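Local coordinates for glycosyl hydrolase family 62 protein (Coprinopsis cinerea, PDB 5B6T) that probably removes alpha-L-arabinofuranosyl side chains from arabinoxylan, as an alpha-L-arabinofuranosidase whose catalytic domain is a five-bladed beta-propeller, at residues F57-W60 against A61-G64; D187-K190 against N191-F194; G297-N300 against S301-W304. One frame throughout, in Å; residues are numbered along the deposited sequence.

Interaction 1 (F57-W60 against A61-G64); sequences FTDW and AQAG
Ala-63 lays its methyl over the centre of one face of the Phe-57 ring, with CB 3.7 Å from the ring centroid and only 9° off the normal, a CH-pi contact. Phe-57 CG stands between backbone N and carbonyl carbon (chi1 46°), which turns the ring beneath the chain as it comes back. A methyl is compact enough to sit so close to a flat ring. With a serine in place of Phe-57, the Ala-63 methyl would probably lie over a gap and Trp-38 would lose one of its ring partners.

The polar contacts are mostly backbone. Gln-62 N donates to Asp-59 O at 2.9 Å and Ala-63 N to Trp-60 O at 3.2 Å, successive bonds from a residue to the carbonyl three before it. A water bridges the end of the turn, accepting from Gly-64 N at 2.7 Å and donating to Trp-60 O, which Ala-63 N also uses. The Asp-59 carboxylate leans toward Ala-61 N, but the modelled approach is too short to trust.

The turn leaves strand 49-57 and leads to strand 68-70 of the same blade. Phe-57 also pairs by backbone with Trp-38, while the Trp-60 ring reaches Arg-285 and Leu-287 on strand 285-290 of another sheet.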
loop_
_atom_site.group_PDB
_atom_site.type_symbol
_atom_site.label_atom_id
_atom_site.label_comp_id
_atom_site.label_asym_id
_atom_site.label_seq_id
_atom_site.Cartn_x
_atom_site.Cartn_y
_atom_site.Cartn_z
ATOM N N PHE A 57 2.833 16.472 7.417
ATOM C CA PHE A 57 2.233 17.773 7.109
ATOM C C PHE A 57 0.866 17.853 7.783
ATOM O O PHE A 57 0.202 16.840 8.029
ATOM C CB PHE A 57 2.106 17.975 5.578
ATOM C CG PHE A 57 1.551 16.792 4.841
ATOM C CD1 PHE A 57 2.384 15.788 4.394
ATOM C CD2 PHE A 57 0.183 16.684 4.605
ATOM C CE1 PHE A 57 1.872 14.694 3.740
ATOM C CE2 PHE A 57 -0.335 15.595 3.949
ATOM C CZ PHE A 57 0.516 14.595 3.511
ATOM N N THR A 58 0.433 19.075 8.067
ATOM C CA THR A 58 -0.837 19.252 8.756
ATOM C C THR A 58 -2.023 19.203 7.809
ATOM O O THR A 58 -3.081 18.715 8.199
ATOM C CB THR A 58 -0.896 20.591 9.525
ATOM O OG1 THR A 58 -0.630 21.643 8.607
ATOM C CG2 THR A 58 0.116 20.647 10.636
ATOM N N ASP A 59 -1.843 19.681 6.574
ATOM C CA ASP A 59 -2.926 19.992 5.625
ATOM C C ASP A 59 -2.496 19.519 4.246
ATOM O O ASP A 59 -1.323 19.657 3.893
ATOM C CB ASP A 59 -3.243 21.534 5.734
ATOM C CG ASP A 59 -3.442 22.265 4.394
ATOM O OD1 ASP A 59 -3.877 21.703 3.374
ATOM O OD2 ASP A 59 -3.237 23.499 4.370
ATOM N N TRP A 60 -3.430 18.975 3.449
ATOM C CA TRP A 60 -3.090 18.427 2.133
ATOM C C TRP A 60 -2.526 19.501 1.179
ATOM O O TRP A 60 -1.736 19.194 0.293
ATOM C CB TRP A 60 -4.302 17.746 1.495
ATOM C CG TRP A 60 -4.717 16.462 2.143
ATOM C CD1 TRP A 60 -5.840 16.223 2.887
ATOM C CD2 TRP A 60 -4.020 15.215 2.073
ATOM N NE1 TRP A 60 -5.888 14.915 3.275
ATOM C CE2 TRP A 60 -4.777 14.272 2.795
ATOM C CE3 TRP A 60 -2.847 14.797 1.441
ATOM C CZ2 TRP A 60 -4.369 12.942 2.938
ATOM C CZ3 TRP A 60 -2.451 13.488 1.598
ATOM C CH2 TRP A 60 -3.210 12.579 2.325
ATOM N N ALA A 61 -2.926 20.753 1.387
ATOM C CA ALA A 61 -2.355 21.895 0.646
ATOM C C ALA A 61 -0.867 22.122 0.918
ATOM O O ALA A 61 -0.203 22.840 0.178
ATOM C CB ALA A 61 -3.131 23.177 0.954
ATOM N N GLN A 62 -0.356 21.580 2.003
ATOM C CA GLN A 62 1.050 21.772 2.331
ATOM C C GLN A 62 1.856 20.497 2.075
ATOM O O GLN A 62 3.037 20.436 2.417
ATOM C CB GLN A 62 1.213 22.207 3.793
ATOM C CG GLN A 62 0.608 23.572 4.135
ATOM C CD GLN A 62 0.976 24.026 5.545
ATOM O OE1 GLN A 62 0.208 23.855 6.488
ATOM N NE2 GLN A 62 2.183 24.585 5.696
ATOM N N ALA A 63 1.224 19.455 1.530
ATOM C CA ALA A 63 1.946 18.197 1.303
ATOM C C ALA A 63 3.164 18.366 0.402
ATOM O O ALA A 63 4.222 17.805 0.687
ATOM C CB ALA A 63 1.026 17.133 0.738
ATOM N N GLY A 64 3.006 19.131 -0.663
ATOM C CA GLY A 64 4.108 19.319 -1.623
ATOM C C GLY A 64 5.326 20.016 -1.052
ATOM O O GLY A 64 6.450 19.761 -1.499
HETATM O O HOH W 1 0.603 19.973 -1.631
#

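Interaction 2 (D187-K190 against N191-F194)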
loop_
_atom_site.group_PDB
_atom_site.type_symbol
_atom_site.label_atom_id
_atom_site.label_comp_id
_atom_site.label_asym_id
_atom_site.label_seq_id
_atom_site.Cartn_x
_atom_site.Cartn_y
_atom_site.Cartn_z
ATOM N N ASP A 187 -4.734 -15.755 -10.196
ATOM C CA ASP A 187 -5.232 -15.690 -11.564
ATOM C C ASP A 187 -4.173 -16.238 -12.496
ATOM O O ASP A 187 -2.999 -15.944 -12.327
ATOM C CB ASP A 187 -5.570 -14.251 -11.955
ATOM C CG ASP A 187 -6.594 -14.172 -13.079
ATOM O OD1 ASP A 187 -6.241 -14.468 -14.240
ATOM O OD2 ASP A 187 -7.759 -13.822 -12.815
ATOM N N SER A 188 -4.584 -17.030 -13.489
ATOM C CA SER A 188 -3.632 -17.508 -14.497
ATOM C C SER A 188 -3.050 -16.379 -15.358
ATOM O O SER A 188 -1.973 -16.549 -15.931
ATOM C CB SER A 188 -4.301 -18.531 -15.413
ATOM O OG SER A 188 -5.411 -17.924 -16.068
ATOM N N ASN A 189 -3.728 -15.231 -15.422
ATOM C CA ASN A 189 -3.168 -14.047 -16.057
ATOM C C ASN A 189 -2.624 -13.116 -14.973
ATOM O O ASN A 189 -3.397 -12.459 -14.253
ATOM C CB ASN A 189 -4.238 -13.335 -16.899
ATOM C CG ASN A 189 -3.715 -12.082 -17.563
ATOM O OD1 ASN A 189 -2.577 -11.692 -17.378
ATOM N ND2 ASN A 189 -4.564 -11.423 -18.331
ATOM N N LYS A 190 -1.303 -13.086 -14.835
ATOM C CA LYS A 190 -0.679 -12.277 -13.792
ATOM C C LYS A 190 -1.098 -10.812 -13.841
ATOM O O LYS A 190 -1.156 -10.154 -12.788
ATOM C CB LYS A 190 0.844 -12.397 -13.830
ATOM C CG LYS A 190 1.469 -11.809 -15.077
ATOM C CD LYS A 190 2.983 -12.060 -15.119
ATOM C CE LYS A 190 3.634 -11.351 -16.293
ATOM N NZ LYS A 190 5.119 -11.523 -16.289
ATOM N N ASN A 191 -1.419 -10.293 -15.012
ATOM C CA ASN A 191 -1.818 -8.889 -15.119
ATOM C C ASN A 191 -3.137 -8.602 -14.396
ATOM O O ASN A 191 -3.356 -7.489 -13.994
ATOM C CB ASN A 191 -1.929 -8.484 -16.582
ATOM C CG ASN A 191 -0.568 -8.211 -17.221
ATOM O OD1 ASN A 191 0.471 -8.366 -16.606
ATOM N ND2 ASN A 191 -0.597 -7.766 -18.463
ATOM N N ARG A 192 -3.991 -9.600 -14.234
ATOM C CA ARG A 192 -5.276 -9.419 -13.563
ATOM C C ARG A 192 -5.140 -9.334 -12.043
ATOM O O ARG A 192 -6.032 -8.812 -11.373
ATOM C CB ARG A 192 -6.238 -10.554 -13.905
ATOM C CG ARG A 192 -6.669 -10.604 -15.352
ATOM C CD ARG A 192 -7.675 -9.525 -15.665
ATOM N NE ARG A 192 -8.977 -9.792 -15.053
ATOM C CZ ARG A 192 -10.071 -9.024 -15.151
ATOM N NH1 ARG A 192 -10.069 -7.860 -15.817
ATOM N NH2 ARG A 192 -11.170 -9.441 -14.532
ATOM N N LEU A 193 -4.021 -9.812 -11.498
ATOM C CA LEU A 193 -3.825 -9.850 -10.041
ATOM C C LEU A 193 -2.337 -9.657 -9.787
ATOM O O LEU A 193 -1.597 -10.585 -9.442
ATOM C CB LEU A 193 -4.350 -11.167 -9.482
ATOM C CG LEU A 193 -4.557 -11.215 -7.970
ATOM C CD1 LEU A 193 -5.803 -10.448 -7.562
ATOM C CD2 LEU A 193 -4.627 -12.653 -7.473
ATOM N N PHE A 194 -1.890 -8.423 -10.004
ATOM C CA PHE A 194 -0.463 -8.188 -10.212
ATOM C C PHE A 194 0.319 -7.901 -8.942
ATOM O O PHE A 194 1.251 -8.629 -8.614
ATOM C CB PHE A 194 -0.243 -7.109 -11.265
ATOM C CG PHE A 194 1.180 -7.037 -11.744
ATOM C CD1 PHE A 194 1.745 -8.104 -12.432
ATOM C CD2 PHE A 194 1.943 -5.920 -11.523
ATOM C CE1 PHE A 194 3.069 -8.044 -12.851
ATOM C CE2 PHE A 194 3.255 -5.847 -11.961
ATOM C CZ PHE A 194 3.824 -6.912 -12.613
HETATM O O HOH W 2 -9.617 -12.426 -14.129
#
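A short 3-10 turn, entered through an Asx turn, brings Asn-189 against Asn-191 and Arg-192 in the loop that carries the chain from strand 182-186 of one propeller blade to strand 195-202 of the next. Asp-187 makes the Asx turn: its OD1 takes the N-H of Asn-189 at 2.9 Å through the anti lone pair. Asn-189 repeats the same two-residue spacing, its OD1 receiving Asn-191 N at 3.0 Å. That donor stands 49° out of the plane of the amide, above it. With CG anti to N (chi1 179°), the Asn-189 amide is carried forward along the chain, and its ND2 lies beside CG of Arg-192. Short side chains with an acceptor suit both places because they can bend back to a nearby N-H.

The main chain completes the turn: Arg-192 N binds Asn-189 O at 2.9 Å, and Leu-193 N binds Lys-190 O at 3.2 Å. Lys-190 O also meets the edge of the Phe-194 ring, in its plane, 3.6 Å from CD1. The Phe-194 side chain lies about 5 Å from the bound lead ion, while Leu-193 turns its apolar chain onto Trp-226.

Asp-187 and Arg-192 touch through carbon, the carboxylate CG resting 3.7 Å from Arg-192 CB. Bends at chi2 and chi3 fold the arginine round to a water at the guanidinium edge, which accepts from Arg-192 NE and donates to Asp-187 OD2, 2.7 Å away. Arg-192 NH2 has its own partner in Gln-241. The carboxylate and guanidinium are thus linked through water and not by direct contact, and their attraction is probably weaker than in a salt bridge.

Interaction 3 (G297-N300 against S301-W304)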
loop_
_atom_site.group_PDB
_atom_site.type_symbol
_atom_site.label_atom_id
_atom_site.label_comp_id
_atom_site.label_asym_id
_atom_site.label_seq_id
_atom_site.Cartn_x
_atom_site.Cartn_y
_atom_site.Cartn_z
ATOM N N GLY A 297 10.298 4.386 -20.827
ATOM C CA GLY A 297 11.631 4.021 -20.434
ATOM C C GLY A 297 11.585 3.065 -19.273
ATOM O O GLY A 297 10.550 2.486 -18.961
ATOM N N ASP A 298 12.734 2.920 -18.642
ATOM C CA ASP A 298 12.942 1.915 -17.620
ATOM C C ASP A 298 11.929 2.130 -16.487
ATOM O O ASP A 298 11.733 3.277 -16.034
ATOM C CB ASP A 298 14.381 2.008 -17.087
ATOM C CG ASP A 298 15.445 1.585 -18.131
ATOM O OD1 ASP A 298 15.123 0.856 -19.106
ATOM O OD2 ASP A 298 16.625 1.979 -17.954
ATOM N N TYR A 299 11.324 1.037 -16.038
ATOM C CA TYR A 299 10.287 1.092 -14.991
ATOM C C TYR A 299 10.754 1.858 -13.752
ATOM O O TYR A 299 10.022 2.705 -13.253
ATOM C CB TYR A 299 9.797 -0.319 -14.596
ATOM C CG TYR A 299 8.767 -0.280 -13.467
ATOM C CD1 TYR A 299 7.429 0.010 -13.732
ATOM C CD2 TYR A 299 9.152 -0.463 -12.143
ATOM C CE1 TYR A 299 6.497 0.065 -12.708
ATOM C CE2 TYR A 299 8.218 -0.378 -11.118
ATOM C CZ TYR A 299 6.904 -0.099 -11.419
ATOM O OH TYR A 299 5.993 -0.024 -10.389
ATOM N N ASN A 300 11.973 1.598 -13.271
ATOM C CA ASN A 300 12.440 2.197 -11.996
ATOM C C ASN A 300 12.712 3.711 -12.063
ATOM O O ASN A 300 12.842 4.381 -11.033
ATOM C CB ASN A 300 13.692 1.466 -11.477
ATOM C CG ASN A 300 13.391 0.071 -10.969
ATOM O OD1 ASN A 300 12.249 -0.268 -10.648
ATOM N ND2 ASN A 300 14.439 -0.760 -10.887
ATOM N N SER A 301 12.790 4.252 -13.276
ATOM C CA SER A 301 13.040 5.644 -13.496
ATOM C C SER A 301 11.759 6.441 -13.770
ATOM O O SER A 301 11.826 7.630 -14.038
ATOM C CB SER A 301 14.026 5.807 -14.661
ATOM O OG SER A 301 13.436 5.454 -15.890
ATOM N N LEU A 302 10.593 5.784 -13.739
ATOM C CA LEU A 302 9.349 6.466 -14.107
ATOM C C LEU A 302 8.992 7.558 -13.093
ATOM O O LEU A 302 9.156 7.378 -11.869
ATOM C CB LEU A 302 8.183 5.484 -14.208
ATOM C CG LEU A 302 8.227 4.496 -15.373
ATOM C CD1 LEU A 302 7.192 3.412 -15.112
ATOM C CD2 LEU A 302 8.012 5.157 -16.726
ATOM N N PRO A 303 8.458 8.686 -13.575
ATOM C CA PRO A 303 8.206 9.807 -12.668
ATOM C C PRO A 303 6.875 9.731 -11.914
ATOM O O PRO A 303 5.996 10.575 -12.069
ATOM C CB PRO A 303 8.276 11.021 -13.611
ATOM C CG PRO A 303 7.801 10.486 -14.909
ATOM C CD PRO A 303 8.299 9.078 -14.996
ATOM N N TRP A 304 6.783 8.754 -11.032
ATOM C CA TRP A 304 5.586 8.606 -10.171
ATOM C C TRP A 304 5.486 9.746 -9.176
ATOM O O TRP A 304 6.486 10.164 -8.586
ATOM C CB TRP A 304 5.604 7.278 -9.400
ATOM C CG TRP A 304 5.575 6.068 -10.258
ATOM C CD1 TRP A 304 6.641 5.338 -10.648
ATOM C CD2 TRP A 304 4.422 5.432 -10.822
ATOM N NE1 TRP A 304 6.240 4.273 -11.405
ATOM C CE2 TRP A 304 4.873 4.315 -11.538
ATOM C CE3 TRP A 304 3.058 5.708 -10.796
ATOM C CZ2 TRP A 304 4.006 3.477 -12.250
ATOM C CZ3 TRP A 304 2.183 4.857 -11.476
ATOM C CH2 TRP A 304 2.658 3.762 -12.204
HETATM O O HOH W 3 8.891 2.950 -10.734
HETATM O O HOH W 4 10.198 5.368 -10.358
#
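Tyr-299 and Leu-302 meet across a 3-10 turn in the loop between the adjacent antiparallel strands 285-290 and 305-311 of one propeller blade. The tight part is the turn itself. Asp-298 O is gripped twice by Ser-301, by OG at 2.8 Å and by the backbone N at 3.1 Å, both from the same face of the carbonyl plane. Serine suits this place because its hydroxyl, set between backbone N and carbonyl carbon (chi1 70°), reaches back to the very oxygen that its N-H uses. Leu-302 N donates in turn to Tyr-299 O.

Apolar contacts add to the turn. The Tyr-299 and Leu-302 side chains cross at about a right angle, CD1 of the tyrosine 3.7 Å from CD1 of the leucine. Farther on, Trp-304 turns an edge toward the tyrosine face in an offset edge-to-face pair, with 5.9 Å between the tyrosine and five-membered ring centroids and 60° between the planes. The tyrosine hydroxyl is hydrogen-bonded to Lys-27, and the Tyr-299 side chain lies about 3 Å from the bound lead ion. An inverse gamma turn centred on Pro-303 follows, closed by Trp-304 N on Leu-302 O at 2.9 Å. At the other end, Gly-297 has backbone angles at which any side chain would collide with the carbonyl oxygen of the residue before.

The looser part is joined by water. One molecule lies over a face of the Tyr-299 ring, donating to Tyr-299 O and accepting a weak bond from Trp-304 NE1. A second, in the plane of the indole at its edge, gives its two hydrogens to backbone carbonyls, Asn-300 O at 2.9 Å and Leu-302 O at 2.7 Å.

All three contacts are 3-10 turns in loops of the propeller, well out from its centre, but they differ in burial and place. Interaction 1 is partly buried, with an aromatic face at its heart, and lies inside one blade while reaching the sheet of strand 285-290. Interaction 3 joins that strand to 305-311, so the two meet parts of the same sheet. Interaction 2 links successive blades, on the opposite side of the chain's centre from interaction 1. Interactions 2 and 3 are surface contacts whose nearest atoms are about 7 Å apart, both near the lead ion; one relies on amides and a water between carboxylate and guanidinium, the other on a serine hydroxyl and an edge-to-face aromatic pair.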